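Local coordinates for protein ebony (Drosophila melanogaster, PDB 6DYM) that probably forms the peptide bond between beta-alanine and biogenic amines in its nonribosomal peptide synthetase, of which this chain is the C-terminal condensation domain, at residues Ala138-His141 against Phe142-His145; Asn182-Val185 against Asn186-Val189. All blocks are in the same frame, centred on the assembly; numbering follows the deposited sequence. Where two conformers were deposited one is given.

Interaction 1 of 2, residues Ala138-His141 against Phe142-His145; sequences ACMH and FMEH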
# COMPACT_ATOMS: atom_id res chain seq x y z
N ALA A 138 -15.17 7.42 -2.95
CA ALA A 138 -15.32 7.14 -4.38
C ALA A 138 -13.99 6.75 -5.01
O ALA A 138 -13.91 5.79 -5.78
CB ALA A 138 -15.92 8.34 -5.10
N CYS A 139 -12.92 7.49 -4.68
CA CYS A 139 -11.62 7.18 -5.26
C CYS A 139 -11.11 5.81 -4.80
O CYS A 139 -10.58 5.04 -5.61
CB CYS A 139 -10.61 8.28 -4.91
SG CYS A 139 -9.07 8.22 -5.86
N MET A 140 -11.30 5.49 -3.52
CA MET A 140 -10.87 4.18 -3.03
C MET A 140 -11.60 3.05 -3.73
O MET A 140 -10.98 2.07 -4.16
CB MET A 140 -11.08 4.09 -1.51
CG MET A 140 -10.14 4.98 -0.70
SD MET A 140 -8.41 4.53 -0.90
CE MET A 140 -8.27 3.18 0.26
N HIS A 141 -12.93 3.17 -3.87
CA HIS A 141 -13.69 2.16 -4.61
C HIS A 141 -13.17 2.04 -6.04
O HIS A 141 -13.06 0.93 -6.58
CB HIS A 141 -15.19 2.52 -4.62
CG HIS A 141 -15.94 2.08 -3.40
ND1 HIS A 141 -16.16 0.76 -3.09
CD2 HIS A 141 -16.54 2.80 -2.41
CE1 HIS A 141 -16.85 0.67 -1.97
NE2 HIS A 141 -17.09 1.90 -1.53
N PHE A 142 -12.84 3.17 -6.66
CA PHE A 142 -12.38 3.16 -8.05
C PHE A 142 -11.03 2.47 -8.18
O PHE A 142 -10.82 1.64 -9.07
CB PHE A 142 -12.31 4.59 -8.58
CG PHE A 142 -11.96 4.70 -10.03
CD1 PHE A 142 -12.93 4.58 -11.01
CD2 PHE A 142 -10.65 4.95 -10.42
CE1 PHE A 142 -12.60 4.68 -12.35
CE2 PHE A 142 -10.31 5.06 -11.76
CZ PHE A 142 -11.29 4.92 -12.73
N MET A 143 -10.08 2.80 -7.29
CA MET A 143 -8.77 2.17 -7.35
C MET A 143 -8.86 0.68 -7.01
O MET A 143 -8.15 -0.14 -7.59
CB MET A 143 -7.81 2.86 -6.39
CG MET A 143 -7.59 4.31 -6.70
SD MET A 143 -6.14 4.93 -5.85
CE MET A 143 -6.79 5.24 -4.22
N GLU A 144 -9.71 0.33 -6.05
CA GLU A 144 -9.90 -1.08 -5.72
C GLU A 144 -10.41 -1.85 -6.93
O GLU A 144 -9.97 -2.98 -7.20
CB GLU A 144 -10.87 -1.18 -4.55
CG GLU A 144 -11.24 -2.58 -4.14
CD GLU A 144 -10.03 -3.50 -4.01
OE1 GLU A 144 -10.11 -4.63 -4.54
OE2 GLU A 144 -9.04 -3.09 -3.38
N HIS A 145 -11.35 -1.26 -7.66
CA HIS A 145 -11.89 -1.88 -8.87
C HIS A 145 -10.83 -1.98 -9.96
O HIS A 145 -10.78 -2.97 -10.68
CB HIS A 145 -13.10 -1.07 -9.35
CG HIS A 145 -13.70 -1.55 -10.64
ND1 HIS A 145 -13.24 -1.14 -11.88
CD2 HIS A 145 -14.76 -2.36 -10.89
CE1 HIS A 145 -13.97 -1.70 -12.83
NE2 HIS A 145 -14.90 -2.44 -12.25
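Cys139 and Met143 meet one turn apart on helix 133-153, on the side that faces the sheet. Cys139 SG lies 4.1 Å from Met143 CE. The Met143 chain starts beside its backbone N and bends only at chi3 (-81°). This bend brings CE back toward the preceding turn, where it also comes near Met140 SD. That second sulfur contact is less certain, since Met140 has two conformers. Thr127 and Met125 of strand 119-127 and Val64 of strand 62-66 pack against the Met143 side chain. Phe142 packs on Met4 and Ala6 of strand 4-8 and on Val64. This packed side is mainly apolar, with Thr127 the polar residue among those named.

His141 and Glu144 form a partly covered margin. His141 lies on Leu171 of helix 166-174, and its ND1 is hydrogen-bonded to Tyr175 OH. Glu144 OE1 bonds to Tyr177 OH. The solvent side is His145, whose ring leads away from the preceding turn. The backbone runs evenly throughout. Met143 N gives Cys139 O a bond of 2.8 Å, nearly straight at 167°. The chemistry implies an amphipathic helix. Cys139, Met143 and Phe142 make much of its sheet face in this beta-alpha-beta unit, and tyrosine hydroxyls engage polar groups at its margin.

Interaction 2 of 2, residues Asn182-Val185 against Asn186-Val189; sequences NFQV and NEYV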
# COMPACT_ATOMS: atom_id res chain seq x y z
N ASN A 182 -4.65 -11.99 11.06
CA ASN A 182 -5.17 -10.82 11.76
C ASN A 182 -4.28 -10.62 12.98
O ASN A 182 -4.52 -11.22 14.03
CB ASN A 182 -6.64 -11.01 12.15
CG ASN A 182 -7.24 -9.78 12.81
OD1 ASN A 182 -6.52 -8.94 13.36
ND2 ASN A 182 -8.55 -9.65 12.74
N PHE A 183 -3.26 -9.78 12.85
CA PHE A 183 -2.25 -9.66 13.88
C PHE A 183 -2.45 -8.41 14.71
O PHE A 183 -2.71 -7.33 14.18
CB PHE A 183 -0.84 -9.66 13.27
CG PHE A 183 0.24 -9.92 14.29
CD1 PHE A 183 0.56 -11.22 14.66
CD2 PHE A 183 0.92 -8.87 14.88
CE1 PHE A 183 1.56 -11.45 15.60
CE2 PHE A 183 1.91 -9.10 15.82
CZ PHE A 183 2.22 -10.39 16.18
N GLN A 184 -2.31 -8.56 16.03
CA GLN A 184 -2.38 -7.45 16.97
C GLN A 184 -1.04 -6.72 16.97
O GLN A 184 -0.02 -7.27 17.41
CB GLN A 184 -2.71 -7.99 18.36
CG GLN A 184 -3.11 -6.95 19.39
CD GLN A 184 -3.61 -7.59 20.67
OE1 GLN A 184 -4.56 -8.38 20.65
NE2 GLN A 184 -2.97 -7.27 21.79
N VAL A 185 -1.03 -5.47 16.49
CA VAL A 185 0.24 -4.81 16.20
C VAL A 185 1.04 -4.52 17.47
O VAL A 185 2.27 -4.43 17.41
CB VAL A 185 0.02 -3.53 15.36
CG1 VAL A 185 -0.91 -3.81 14.18
CG2 VAL A 185 -0.52 -2.40 16.23
N ASN A 186 0.38 -4.39 18.63
CA ASN A 186 1.15 -4.12 19.84
C ASN A 186 1.83 -5.36 20.41
O ASN A 186 2.50 -5.25 21.45
CB ASN A 186 0.28 -3.44 20.91
CG ASN A 186 -0.84 -4.33 21.45
OD1 ASN A 186 -0.78 -5.56 21.40
ND2 ASN A 186 -1.88 -3.69 21.99
N GLU A 187 1.69 -6.52 19.78
CA GLU A 187 2.41 -7.71 20.19
C GLU A 187 3.68 -7.96 19.38
O GLU A 187 4.43 -8.88 19.70
CB GLU A 187 1.49 -8.94 20.08
CG GLU A 187 0.20 -8.82 20.90
CD GLU A 187 0.33 -9.38 22.30
OE1 GLU A 187 -0.72 -9.76 22.88
OE2 GLU A 187 1.46 -9.46 22.82
N TYR A 188 3.94 -7.16 18.34
CA TYR A 188 5.12 -7.38 17.53
C TYR A 188 6.38 -6.96 18.29
O TYR A 188 6.44 -5.87 18.85
CB TYR A 188 5.03 -6.62 16.21
CG TYR A 188 6.30 -6.75 15.40
CD1 TYR A 188 6.67 -7.97 14.83
CD2 TYR A 188 7.16 -5.66 15.22
CE1 TYR A 188 7.84 -8.10 14.10
CE2 TYR A 188 8.32 -5.78 14.48
CZ TYR A 188 8.66 -7.00 13.93
OH TYR A 188 9.82 -7.13 13.20
N VAL A 189 7.39 -7.83 18.29
CA VAL A 189 8.64 -7.60 18.98
C VAL A 189 9.73 -7.33 17.96
O VAL A 189 9.89 -8.09 16.99
CB VAL A 189 9.04 -8.78 19.88
CG1 VAL A 189 10.21 -8.39 20.78
CG2 VAL A 189 7.86 -9.25 20.69
O HOH W 1 4.83 -3.66 18.68
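Gln184 and Asn186 join through their side-chain amides. Gln184 NE2 donates to Asn186 OD1 at 2.8 Å, with an N-H...O angle of 170°. The donor lies in the carbonyl plane of Asn186, on a lone pair. The acceptor lies in the Gln184 amide plane, yet the two planes stand 80° apart. Asn186 CG sits between its own backbone N and carbonyl carbon (chi1 66°), which turns OD1 back toward Gln184. Beside this bond, Glu187 CG packs 3.6 Å from Gln184 NE2.

The backbone turns here. Glu187 N bonds to Gln184 O at 3.0 Å. Tyr188 N makes a weak bond to Val185 O at 3.3 Å. Water 1 donates to both Val185 O and Tyr188 O, tying the ends of this second turn. The Phe183 ring presents its edge to Tyr188 N, and its CE2 is 4.0 Å from Tyr188 CB.

Farther out, Arg205 holds Gln184 OE1, while Asp202 OD1 and Ala200 O accept from Asn186 ND2. Both amides are thus fixed in rotation. Phe102 of helix 93-111 meets the rings of Phe183 and Tyr188 edge-to-face. The backbone bond between Glu187 and Gln184 closes a type I beta turn, and a second turn overlaps it. Together they form a short 3-10 segment that ends edge strand 178-184.

Interaction 1 and interaction 2 sit about 28 Å apart between centres and about 17 Å between nearest atoms, so they do not touch. Each is partly buried. Residues 138-145 lie within one regular helix that crosses between strands 119-127 and 158-163. Residues 182-189 carry the chain out of an outermost strand into the loop before strand 205-212. Backbone bonds span four residues in the helix and three in the turn. The helix adds sulfur and apolar contacts, the turn side-chain amides, a water and aromatic edges. Both lie on one domain built round a seven-stranded mixed sheet with flanking helices, whose strand order is consistent with a GNAT-like acyltransferase fold.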